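Local coordinates for taurocyamine kinase (Schistosoma mansoni, PDB 4WOD), which catalyses the reversible, magnesium-dependent transfer of a phosphate group from ATP to taurocyamine, a phosphagen kinase reaction, in a duplicated single chain, at residues G567-L579 and V582-Q594. The protein carries 4 engineered substitutions. Sequence-based numbering, arbitrary orientation.
Sequences GRGIFHNNSKTFL and VCEEDHMRIISMQ
Leu579 and Ile591 face each other as an antiparallel hydrogen-bonded pair, a worked example of a three-strand meander: backbone bonds join the strands, while Leu579, Ile591 and Met593 pack on one face and Phe578 and Ile590 on the other. Leu579 N gives to Ile591 O at 2.9 Å, and Ile591 N returns the bond to Leu579 O at 2.8 Å. Two residues further along each strand, Met593 N donates to Thr577 O, which also accepts from Arg605 NE. At the other end Val582 N binds Gly569 O at 2.9 Å, while the return bond from Gly569 N to Val582 O is weak.

Met593 can be followed outward. From CB, chi1 of 66° sets Met593 CG between the backbone N and the carbonyl carbon, 4.0 Å from Leu579 CD1 and beside Lys576 O. SD and, past the bend at chi3, CE stay near Leu579 CD1; the two side chains cross at about a right angle. Ile591 CG2 also meets Leu579 CD1, at 3.9 Å. On the other face, Phe578 and Ile590 run side by side, the ring's CE1 3.7 Å from Ile590 CG2.

The turn is held by Asn573: OD1 accepts from the N atoms of Thr577 and Phe578, and ND2 gives to Thr577 OG1. Far from it, a water joins Arg568 NE to Cys583 O, while Arg568 NH2 is hydrogen-bonded to the backbone oxygens of Arg562 and Gly560.

Arg589, a predicted ATP-binding residue, forms a salt bridge with Glu584 through NH2 and OE2 (2.7 Å). Within the eight-stranded antiparallel sheet of the second catalytic domain, strand 569-573 also pairs with 525-529 and strand 588-595 with 480-489, while helix 599-614 packs against Ile590 and Ser592.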
loop_
_atom_site.group_PDB
_atom_site.type_symbol
_atom_site.label_atom_id
_atom_site.label_comp_id
_atom_site.label_asym_id
_atom_site.label_seq_id
_atom_site.Cartn_x
_atom_site.Cartn_y
_atom_site.Cartn_z
ATOM N N GLY A 567 8.782 8.254 -16.414
ATOM C CA GLY A 567 8.137 9.363 -17.094
ATOM C C GLY A 567 7.636 10.499 -16.213
ATOM O O GLY A 567 6.978 11.420 -16.720
ATOM N N ARG A 568 7.924 10.440 -14.908
ATOM C CA ARG A 568 7.556 11.506 -13.981
ATOM C C ARG A 568 8.735 12.433 -13.685
ATOM O O ARG A 568 9.883 11.997 -13.682
ATOM C CB ARG A 568 7.048 10.953 -12.644
ATOM C CG ARG A 568 5.626 10.389 -12.642
ATOM C CD ARG A 568 5.574 9.025 -13.294
ATOM N NE ARG A 568 4.365 8.294 -12.917
ATOM C CZ ARG A 568 4.247 6.971 -12.961
ATOM N NH1 ARG A 568 5.281 6.218 -13.348
ATOM N NH2 ARG A 568 3.105 6.404 -12.597
ATOM N N GLY A 569 8.447 13.702 -13.398
ATOM C CA GLY A 569 9.512 14.628 -13.055
ATOM C C GLY A 569 9.003 16.008 -12.694
ATOM O O GLY A 569 7.818 16.302 -12.821
ATOM N N ILE A 570 9.922 16.846 -12.223
ATOM C CA ILE A 570 9.626 18.212 -11.856
ATOM C C ILE A 570 10.580 19.135 -12.603
ATOM O O ILE A 570 11.786 18.899 -12.618
ATOM C CB ILE A 570 9.766 18.443 -10.329
ATOM C CG1 ILE A 570 8.825 17.508 -9.554
ATOM C CG2 ILE A 570 9.480 19.918 -9.973
ATOM C CD1 ILE A 570 9.021 17.563 -8.052
ATOM N N PHE A 571 10.019 20.182 -13.209
ATOM C CA PHE A 571 10.782 21.253 -13.857
ATOM C C PHE A 571 10.583 22.546 -13.067
ATOM O O PHE A 571 9.491 22.819 -12.588
ATOM C CB PHE A 571 10.319 21.444 -15.311
ATOM C CG PHE A 571 10.904 22.662 -16.001
ATOM C CD1 PHE A 571 12.103 22.574 -16.681
ATOM C CD2 PHE A 571 10.227 23.881 -15.994
ATOM C CE1 PHE A 571 12.649 23.686 -17.320
ATOM C CE2 PHE A 571 10.758 25.007 -16.641
ATOM C CZ PHE A 571 11.970 24.903 -17.302
ATOM N N HIS A 572 11.633 23.342 -12.912
ATOM C CA HIS A 572 11.410 24.720 -12.510
ATOM C C HIS A 572 12.550 25.619 -12.955
ATOM O O HIS A 572 13.638 25.149 -13.290
ATOM C CB HIS A 572 11.178 24.843 -10.989
ATOM C CG HIS A 572 12.324 24.394 -10.131
ATOM N ND1 HIS A 572 13.581 24.962 -10.192
ATOM C CD2 HIS A 572 12.383 23.458 -9.150
ATOM C CE1 HIS A 572 14.370 24.377 -9.306
ATOM N NE2 HIS A 572 13.667 23.463 -8.659
ATOM N N ASN A 573 12.279 26.919 -12.963
ATOM C CA ASN A 573 13.315 27.888 -13.277
ATOM C C ASN A 573 14.191 28.095 -12.038
ATOM O O ASN A 573 13.914 27.537 -10.961
ATOM C CB ASN A 573 12.708 29.213 -13.775
ATOM C CG ASN A 573 11.733 29.856 -12.783
ATOM O OD1 ASN A 573 11.478 29.333 -11.700
ATOM N ND2 ASN A 573 11.195 31.018 -13.161
ATOM N N ASN A 574 15.268 28.852 -12.186
ATOM C CA ASN A 574 16.190 28.991 -11.073
ATOM C C ASN A 574 15.563 29.627 -9.844
ATOM O O ASN A 574 15.821 29.191 -8.709
ATOM C CB ASN A 574 17.415 29.799 -11.492
ATOM C CG ASN A 574 18.509 29.753 -10.446
ATOM O OD1 ASN A 574 18.620 30.645 -9.606
ATOM N ND2 ASN A 574 19.310 28.691 -10.478
ATOM N N SER A 575 14.742 30.656 -10.072
ATOM C CA SER A 575 14.047 31.382 -9.013
ATOM C C SER A 575 12.930 30.596 -8.338
ATOM O O SER A 575 12.376 31.052 -7.336
ATOM C CB SER A 575 13.442 32.675 -9.569
ATOM O OG SER A 575 14.456 33.537 -10.035
ATOM N N LYS A 576 12.575 29.450 -8.923
ATOM C CA LYS A 576 11.476 28.609 -8.441
ATOM C C LYS A 576 10.135 29.344 -8.439
ATOM O O LYS A 576 9.297 29.123 -7.563
ATOM C CB LYS A 576 11.788 28.060 -7.042
ATOM C CG LYS A 576 12.995 27.154 -7.036
ATOM C CD LYS A 576 13.486 26.852 -5.636
ATOM C CE LYS A 576 14.985 26.535 -5.662
ATOM N NZ LYS A 576 15.503 26.002 -4.373
ATOM N N THR A 577 9.932 30.177 -9.457
ATOM C CA THR A 577 8.711 30.951 -9.618
ATOM C C THR A 577 7.898 30.458 -10.804
ATOM O O THR A 577 6.782 30.912 -11.033
ATOM C CB THR A 577 9.000 32.438 -9.812
ATOM O OG1 THR A 577 9.794 32.621 -10.988
ATOM C CG2 THR A 577 9.728 32.993 -8.601
ATOM N N PHE A 578 8.463 29.513 -11.538
ATOM C CA PHE A 578 7.754 28.844 -12.614
ATOM C C PHE A 578 8.132 27.367 -12.552
ATOM O O PHE A 578 9.309 27.024 -12.582
ATOM C CB PHE A 578 8.103 29.458 -13.988
ATOM C CG PHE A 578 7.371 28.810 -15.128
ATOM C CD1 PHE A 578 6.040 29.111 -15.368
ATOM C CD2 PHE A 578 8.009 27.879 -15.939
ATOM C CE1 PHE A 578 5.347 28.498 -16.418
ATOM C CE2 PHE A 578 7.322 27.264 -16.997
ATOM C CZ PHE A 578 5.995 27.569 -17.221
ATOM N N LEU A 579 7.132 26.501 -12.413
ATOM C CA LEU A 579 7.385 25.077 -12.203
ATOM C C LEU A 579 6.386 24.261 -13.006
ATOM O O LEU A 579 5.282 24.726 -13.251
ATOM C CB LEU A 579 7.270 24.701 -10.722
ATOM C CG LEU A 579 7.832 25.678 -9.673
ATOM C CD1 LEU A 579 6.720 26.617 -9.251
ATOM C CD2 LEU A 579 8.418 24.932 -8.477
ATOM N N VAL A 582 5.360 16.887 -14.148
ATOM C CA VAL A 582 5.129 16.095 -15.351
ATOM C C VAL A 582 4.502 14.751 -14.987
ATOM O O VAL A 582 5.061 13.980 -14.199
ATOM C CB VAL A 582 6.431 15.888 -16.139
ATOM C CG1 VAL A 582 6.186 15.022 -17.363
ATOM C CG2 VAL A 582 7.004 17.244 -16.565
ATOM N N CYS A 583 3.309 14.517 -15.530
ATOM C CA CYS A 583 2.641 13.224 -15.445
ATOM C C CYS A 583 2.302 12.745 -14.027
ATOM O O CYS A 583 2.494 11.560 -13.702
ATOM C CB CYS A 583 3.491 12.153 -16.135
ATOM S SG CYS A 583 2.532 10.690 -16.588
ATOM N N GLU A 584 1.789 13.636 -13.189
ATOM C CA GLU A 584 1.232 13.215 -11.900
ATOM C C GLU A 584 -0.218 12.741 -12.093
ATOM O O GLU A 584 -0.457 11.567 -12.413
ATOM C CB GLU A 584 1.297 14.338 -10.863
ATOM C CG GLU A 584 0.880 13.873 -9.487
ATOM C CD GLU A 584 1.159 14.899 -8.408
ATOM O OE1 GLU A 584 1.815 14.529 -7.407
ATOM O OE2 GLU A 584 0.725 16.066 -8.563
ATOM N N GLU A 585 -1.184 13.639 -11.916
ATOM C CA GLU A 585 -2.578 13.283 -12.215
ATOM C C GLU A 585 -2.941 13.668 -13.640
ATOM O O GLU A 585 -3.633 12.928 -14.344
ATOM C CB GLU A 585 -3.549 13.950 -11.250
ATOM C CG GLU A 585 -5.003 13.572 -11.501
ATOM C CD GLU A 585 -5.946 14.210 -10.502
ATOM O OE1 GLU A 585 -5.888 13.832 -9.315
ATOM O OE2 GLU A 585 -6.737 15.092 -10.896
ATOM N N ASP A 586 -2.477 14.843 -14.053
ATOM C CA ASP A 586 -2.630 15.291 -15.422
ATOM C C ASP A 586 -1.266 15.208 -16.068
ATOM O O ASP A 586 -0.238 15.184 -15.348
ATOM C CB ASP A 586 -3.170 16.730 -15.480
ATOM C CG ASP A 586 -4.654 16.816 -15.169
ATOM O OD1 ASP A 586 -5.428 16.017 -15.743
ATOM O OD2 ASP A 586 -5.049 17.685 -14.367
ATOM N N HIS A 587 -1.244 15.200 -17.406
ATOM C CA HIS A 587 0.018 15.157 -18.128
ATOM C C HIS A 587 0.930 16.276 -17.637
ATOM O O HIS A 587 2.128 16.083 -17.507
ATOM C CB HIS A 587 -0.190 15.276 -19.634
ATOM C CG HIS A 587 -0.861 14.077 -20.239
ATOM N ND1 HIS A 587 -1.593 14.139 -21.405
ATOM C CD2 HIS A 587 -0.941 12.797 -19.811
ATOM C CE1 HIS A 587 -2.090 12.945 -21.678
ATOM N NE2 HIS A 587 -1.701 12.109 -20.731
ATOM N N MET A 588 0.339 17.432 -17.378
ATOM C CA MET A 588 1.080 18.559 -16.793
ATOM C C MET A 588 0.262 19.365 -15.803
ATOM O O MET A 588 -0.941 19.567 -15.982
ATOM C CB MET A 588 1.576 19.509 -17.880
ATOM C CG MET A 588 2.674 18.997 -18.762
ATOM S SD MET A 588 3.041 20.302 -19.991
ATOM C CE MET A 588 1.606 20.231 -21.038
ATOM N N ARG A 589 0.929 19.843 -14.757
ATOM C CA ARG A 589 0.396 20.914 -13.935
ATOM C C ARG A 589 1.421 22.026 -14.132
ATOM O O ARG A 589 2.596 21.821 -13.854
ATOM C CB ARG A 589 0.235 20.499 -12.453
ATOM C CG ARG A 589 -0.355 21.598 -11.563
ATOM C CD ARG A 589 -0.786 21.145 -10.136
ATOM N NE ARG A 589 -0.118 19.926 -9.663
ATOM C CZ ARG A 589 0.729 19.879 -8.634
ATOM N NH1 ARG A 589 1.039 20.984 -7.967
ATOM N NH2 ARG A 589 1.284 18.730 -8.273
ATOM N N ILE A 590 0.991 23.150 -14.704
ATOM C CA ILE A 590 1.888 24.274 -14.977
ATOM C C ILE A 590 1.619 25.380 -13.957
ATOM O O ILE A 590 0.493 25.843 -13.827
ATOM C CB ILE A 590 1.708 24.822 -16.410
ATOM C CG1 ILE A 590 1.859 23.693 -17.440
ATOM C CG2 ILE A 590 2.711 25.972 -16.702
ATOM C CD1 ILE A 590 1.416 24.103 -18.845
ATOM N N ILE A 591 2.667 25.809 -13.257
ATOM C CA ILE A 591 2.510 26.606 -12.038
ATOM C C ILE A 591 3.347 27.869 -12.060
ATOM O O ILE A 591 4.517 27.817 -12.391
ATOM C CB ILE A 591 2.932 25.785 -10.782
ATOM C CG1 ILE A 591 2.115 24.495 -10.661
ATOM C CG2 ILE A 591 2.813 26.604 -9.496
ATOM C CD1 ILE A 591 2.935 23.351 -10.078
ATOM N N SER A 592 2.748 28.997 -11.697
ATOM C CA SER A 592 3.527 30.218 -11.490
ATOM C C SER A 592 3.296 30.670 -10.063
ATOM O O SER A 592 2.173 30.620 -9.586
ATOM C CB SER A 592 3.129 31.310 -12.484
ATOM O OG SER A 592 3.938 32.472 -12.305
ATOM N N MET A 593 4.346 31.108 -9.377
ATOM C CA MET A 593 4.171 31.589 -8.021
ATOM C C MET A 593 5.327 32.472 -7.569
ATOM O O MET A 593 6.405 32.439 -8.154
ATOM C CB MET A 593 4.028 30.408 -7.056
ATOM C CG MET A 593 5.298 29.580 -6.965
ATOM S SD MET A 593 5.265 28.292 -5.704
ATOM C CE MET A 593 3.938 27.238 -6.242
ATOM N N GLN A 594 5.093 33.255 -6.518
ATOM C CA GLN A 594 6.152 34.070 -5.911
ATOM C C GLN A 594 5.706 34.623 -4.566
ATOM O O GLN A 594 4.518 34.600 -4.238
ATOM C CB GLN A 594 6.554 35.228 -6.831
ATOM C CG GLN A 594 5.544 36.359 -6.881
ATOM C CD GLN A 594 5.749 37.259 -8.080
ATOM O OE1 GLN A 594 6.009 36.785 -9.185
ATOM N NE2 GLN A 594 5.640 38.569 -7.869
HETATM O O HOH W 1 2.351 9.806 -11.206
#